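Long-range contact in Phospholipase/Carboxylesterase (Haliangium ochraceum, PDB 4Q82), which probably hydrolyses carboxylic or phospholipid esters as a serine hydrolase of the alpha/beta-hydrolase type: residues A[209-214]-A[244-249]. Numbering follows the deposited sequence.
Sequences PIWGFH and QLTVYE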
ATOM      1  N   PRO A 209       7.252   2.897 -10.573  1.00 22.26           N
ATOM      2  CA  PRO A 209       7.758   1.567 -10.221  1.00 21.06           C
ATOM      3  C   PRO A 209       6.671   0.771  -9.517  1.00 19.68           C
ATOM      4  O   PRO A 209       6.083   1.282  -8.555  1.00 18.40           O
ATOM      5  CB  PRO A 209       8.938   1.854  -9.268  1.00 21.43           C
ATOM      6  CG  PRO A 209       9.215   3.326  -9.390  1.00 23.84           C
ATOM      7  CD  PRO A 209       7.920   3.973  -9.819  1.00 23.26           C
ATOM      8  N   ILE A 210       6.380  -0.431 -10.011  1.00 19.52           N
ATOM      9  CA  ILE A 210       5.357  -1.273  -9.408  1.00 17.03           C
ATOM     10  C   ILE A 210       5.862  -2.710  -9.224  1.00 15.65           C
ATOM     11  O   ILE A 210       6.530  -3.268 -10.107  1.00 15.41           O
ATOM     12  CB  ILE A 210       4.055  -1.296 -10.262  1.00 16.90           C
ATOM     13  CG1 ILE A 210       3.566   0.132 -10.529  1.00 17.63           C
ATOM     14  CG2 ILE A 210       2.984  -2.154  -9.530  1.00 14.25           C
ATOM     15  CD1 ILE A 210       2.357   0.219 -11.503  1.00 20.07           C
ATOM     16  N   TRP A 211       5.571  -3.290  -8.063  1.00 14.60           N
ATOM     17  CA  TRP A 211       5.786  -4.715  -7.848  1.00 14.20           C
ATOM     18  C   TRP A 211       4.420  -5.340  -7.610  1.00 14.17           C
ATOM     19  O   TRP A 211       3.755  -5.060  -6.602  1.00 14.87           O
ATOM     20  CB  TRP A 211       6.722  -4.955  -6.662  1.00 15.47           C
ATOM     21  CG  TRP A 211       7.237  -6.365  -6.523  1.00 14.72           C
ATOM     22  CD1 TRP A 211       6.765  -7.490  -7.139  1.00 14.54           C
ATOM     23  CD2 TRP A 211       8.331  -6.777  -5.699  1.00 14.93           C
ATOM     24  NE1 TRP A 211       7.515  -8.594  -6.735  1.00 13.96           N
ATOM     25  CE2 TRP A 211       8.488  -8.167  -5.862  1.00 14.83           C
ATOM     26  CE3 TRP A 211       9.205  -6.091  -4.839  1.00 15.53           C
ATOM     27  CZ2 TRP A 211       9.486  -8.895  -5.192  1.00 15.05           C
ATOM     28  CZ3 TRP A 211      10.194  -6.807  -4.166  1.00 17.08           C
ATOM     29  CH2 TRP A 211      10.330  -8.198  -4.350  1.00 16.30           C
ATOM     30  N   GLY A 212       3.980  -6.165  -8.560  1.00 12.86           N
ATOM     31  CA  GLY A 212       2.680  -6.810  -8.459  1.00 12.68           C
ATOM     32  C   GLY A 212       2.847  -8.253  -8.012  1.00 13.06           C
ATOM     33  O   GLY A 212       3.809  -8.936  -8.420  1.00 14.41           O
ATOM     34  N   PHE A 213       1.924  -8.706  -7.167  1.00 11.16           N
ATOM     35  CA  PHE A 213       1.935 -10.069  -6.585  1.00 11.61           C
ATOM     36  C   PHE A 213       0.593 -10.725  -6.812  1.00 10.78           C
ATOM     37  O   PHE A 213      -0.438 -10.057  -6.635  1.00 11.27           O
ATOM     38  CB  PHE A 213       2.152 -10.051  -5.066  1.00 10.76           C
ATOM     39  CG  PHE A 213       3.531  -9.674  -4.641  1.00 12.19           C
ATOM     40  CD1 PHE A 213       3.932  -8.341  -4.624  1.00 11.92           C
ATOM     41  CD2 PHE A 213       4.417 -10.661  -4.237  1.00 11.45           C
ATOM     42  CE1 PHE A 213       5.234  -7.977  -4.214  1.00 12.50           C
ATOM     43  CE2 PHE A 213       5.740 -10.323  -3.826  1.00 12.32           C
ATOM     44  CZ  PHE A 213       6.134  -8.983  -3.809  1.00 12.50           C
ATOM     45  N   HIS A 214       0.569 -12.032  -7.118  1.00 11.36           N
ATOM     46  CA  HIS A 214      -0.746 -12.689  -7.257  1.00 11.33           C
ATOM     47  C   HIS A 214      -0.540 -14.195  -7.078  1.00 12.35           C
ATOM     48  O   HIS A 214       0.504 -14.718  -7.473  1.00 13.18           O
ATOM     49  CB  HIS A 214      -1.375 -12.401  -8.629  1.00 11.12           C
ATOM     50  CG  HIS A 214      -2.868 -12.150  -8.592  1.00 10.63           C
ATOM     51  ND1 HIS A 214      -3.405 -10.938  -8.972  1.00 11.11           N
ATOM     52  CD2 HIS A 214      -3.924 -12.934  -8.234  1.00 10.70           C
ATOM     53  CE1 HIS A 214      -4.724 -10.976  -8.846  1.00 11.41           C
ATOM     54  NE2 HIS A 214      -5.066 -12.176  -8.403  1.00 11.54           N
ATOM     55  N   GLN A 244       8.297  -5.262 -11.328  1.00 19.74           N
ATOM     56  CA  GLN A 244       8.493  -6.641 -10.877  1.00 19.74           C
ATOM     57  C   GLN A 244       7.188  -7.386 -10.751  1.00 17.14           C
ATOM     58  O   GLN A 244       6.145  -6.818 -10.401  1.00 16.63           O
ATOM     59  CB  GLN A 244       9.208  -6.701  -9.530  1.00 22.10           C
ATOM     60  CG  GLN A 244      10.701  -6.435  -9.584  1.00 28.07           C
ATOM     61  CD  GLN A 244      11.367  -7.024  -8.353  1.00 32.33           C
ATOM     62  OE1 GLN A 244      11.607  -8.234  -8.284  1.00 34.53           O
ATOM     63  NE2 GLN A 244      11.599  -6.189  -7.348  1.00 32.96           N
ATOM     64  N   LEU A 245       7.241  -8.678 -11.044  1.00 15.85           N
ATOM     65  CA  LEU A 245       6.024  -9.503 -10.960  1.00 15.68           C
ATOM     66  C   LEU A 245       6.349 -10.772 -10.172  1.00 15.62           C
ATOM     67  O   LEU A 245       7.346 -11.462 -10.474  1.00 16.93           O
ATOM     68  CB  LEU A 245       5.528  -9.870 -12.366  1.00 16.98           C
ATOM     69  CG  LEU A 245       4.487 -10.991 -12.422  1.00 16.20           C
ATOM     70  CD1 LEU A 245       3.156 -10.536 -11.776  1.00 14.86           C
ATOM     71  CD2 LEU A 245       4.212 -11.473 -13.868  1.00 17.73           C
ATOM     72  N   THR A 246       5.511 -11.106  -9.202  1.00 13.71           N
ATOM     73  CA  THR A 246       5.711 -12.326  -8.427  1.00 13.02           C
ATOM     74  C   THR A 246       4.443 -13.122  -8.500  1.00 13.49           C
ATOM     75  O   THR A 246       3.390 -12.617  -8.141  1.00 13.20           O
ATOM     76  CB  THR A 246       6.046 -12.013  -6.971  1.00 13.60           C
ATOM     77  OG1 THR A 246       7.350 -11.429  -6.936  1.00 14.93           O
ATOM     78  CG2 THR A 246       6.047 -13.296  -6.116  1.00 12.83           C
ATOM     79  N   VAL A 247       4.540 -14.352  -8.998  1.00 13.39           N
ATOM     80  CA  VAL A 247       3.365 -15.221  -9.090  1.00 13.20           C
ATOM     81  C   VAL A 247       3.596 -16.423  -8.188  1.00 13.65           C
ATOM     82  O   VAL A 247       4.570 -17.161  -8.353  1.00 14.68           O
ATOM     83  CB  VAL A 247       3.110 -15.695 -10.526  1.00 14.95           C
ATOM     84  CG1 VAL A 247       1.913 -16.685 -10.572  1.00 16.82           C
ATOM     85  CG2 VAL A 247       2.802 -14.473 -11.430  1.00 17.56           C
ATOM     86  N   TYR A 248       2.703 -16.601  -7.229  1.00 14.01           N
ATOM     87  CA  TYR A 248       2.838 -17.698  -6.297  1.00 13.62           C
ATOM     88  C   TYR A 248       2.096 -18.885  -6.872  1.00 14.98           C
ATOM     89  O   TYR A 248       0.867 -18.859  -6.980  1.00 13.71           O
ATOM     90  CB  TYR A 248       2.273 -17.292  -4.947  1.00 12.48           C
ATOM     91  CG  TYR A 248       2.979 -16.147  -4.236  1.00 12.20           C
ATOM     92  CD1 TYR A 248       4.307 -16.261  -3.830  1.00 12.11           C
ATOM     93  CD2 TYR A 248       2.269 -14.980  -3.890  1.00 11.89           C
ATOM     94  CE1 TYR A 248       4.926 -15.236  -3.110  1.00 12.58           C
ATOM     95  CE2 TYR A 248       2.885 -13.932  -3.169  1.00 11.64           C
ATOM     96  CZ  TYR A 248       4.210 -14.081  -2.788  1.00 11.83           C
ATOM     97  OH  TYR A 248       4.831 -13.086  -2.075  1.00 11.45           O
ATOM     98  N   GLU A 249       2.824 -19.919  -7.277  1.00 15.63           N
ATOM     99  CA  GLU A 249       2.151 -21.044  -7.945  1.00 18.05           C
ATOM    100  C   GLU A 249       1.360 -21.924  -6.986  1.00 17.71           C
ATOM    101  O   GLU A 249       1.824 -22.298  -5.904  1.00 17.07           O
ATOM    102  CB  GLU A 249       3.166 -21.871  -8.749  1.00 21.26           C
ATOM    103  CG  GLU A 249       3.782 -21.035  -9.887  1.00 24.08           C
ATOM    104  CD  GLU A 249       4.325 -21.862 -11.055  1.00 28.45           C
ATOM    105  OE1 GLU A 249       4.827 -21.234 -12.006  1.00 30.45           O
ATOM    106  OE2 GLU A 249       4.247 -23.116 -11.033  1.00 29.82           O
TER
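Strands 210-214 and 244-248 run parallel, their axes 4.7 Å apart at the closest, and five backbone hydrogen bonds join them from I210 O with Q244 N to H214 O with Y248 N. W211, F213, Q244 and T246 share one face of the sheet. Q244 CB makes a CH-pi contact over the face of the W211 five-membered ring, 3.6 Å from its centroid. The Q244 amide stacks on the six-membered ring, 27° from parallel, with Q244 NE2 3.5 Å from W211 CE3. F213 CZ meets the opposite face near the rim. In the indole plane, W211 NE1 donates a hydrogen bond to T246 OG1 (2.8 Å, 158° at the hydrogen). The W211 CG is anti to the backbone N (chi1 -168°), which turns the indole toward Q244 and T246. The side chains of F213 and T246 run side by side, pointing the same way, with F213 CD2 3.5 Å from T246 CB. Y248 brings its OH to 3.3 Å from F213 CD2; that hydroxyl is hydrogen-bonded to T259. Helix 268-273 packs against W211, F213 and Q244, helix 224-235 against I210, L245 and V247. The two strands and helix 224-235 form a beta-alpha-beta crossover at the edge of the central sheet, as in alpha/beta hydrolases.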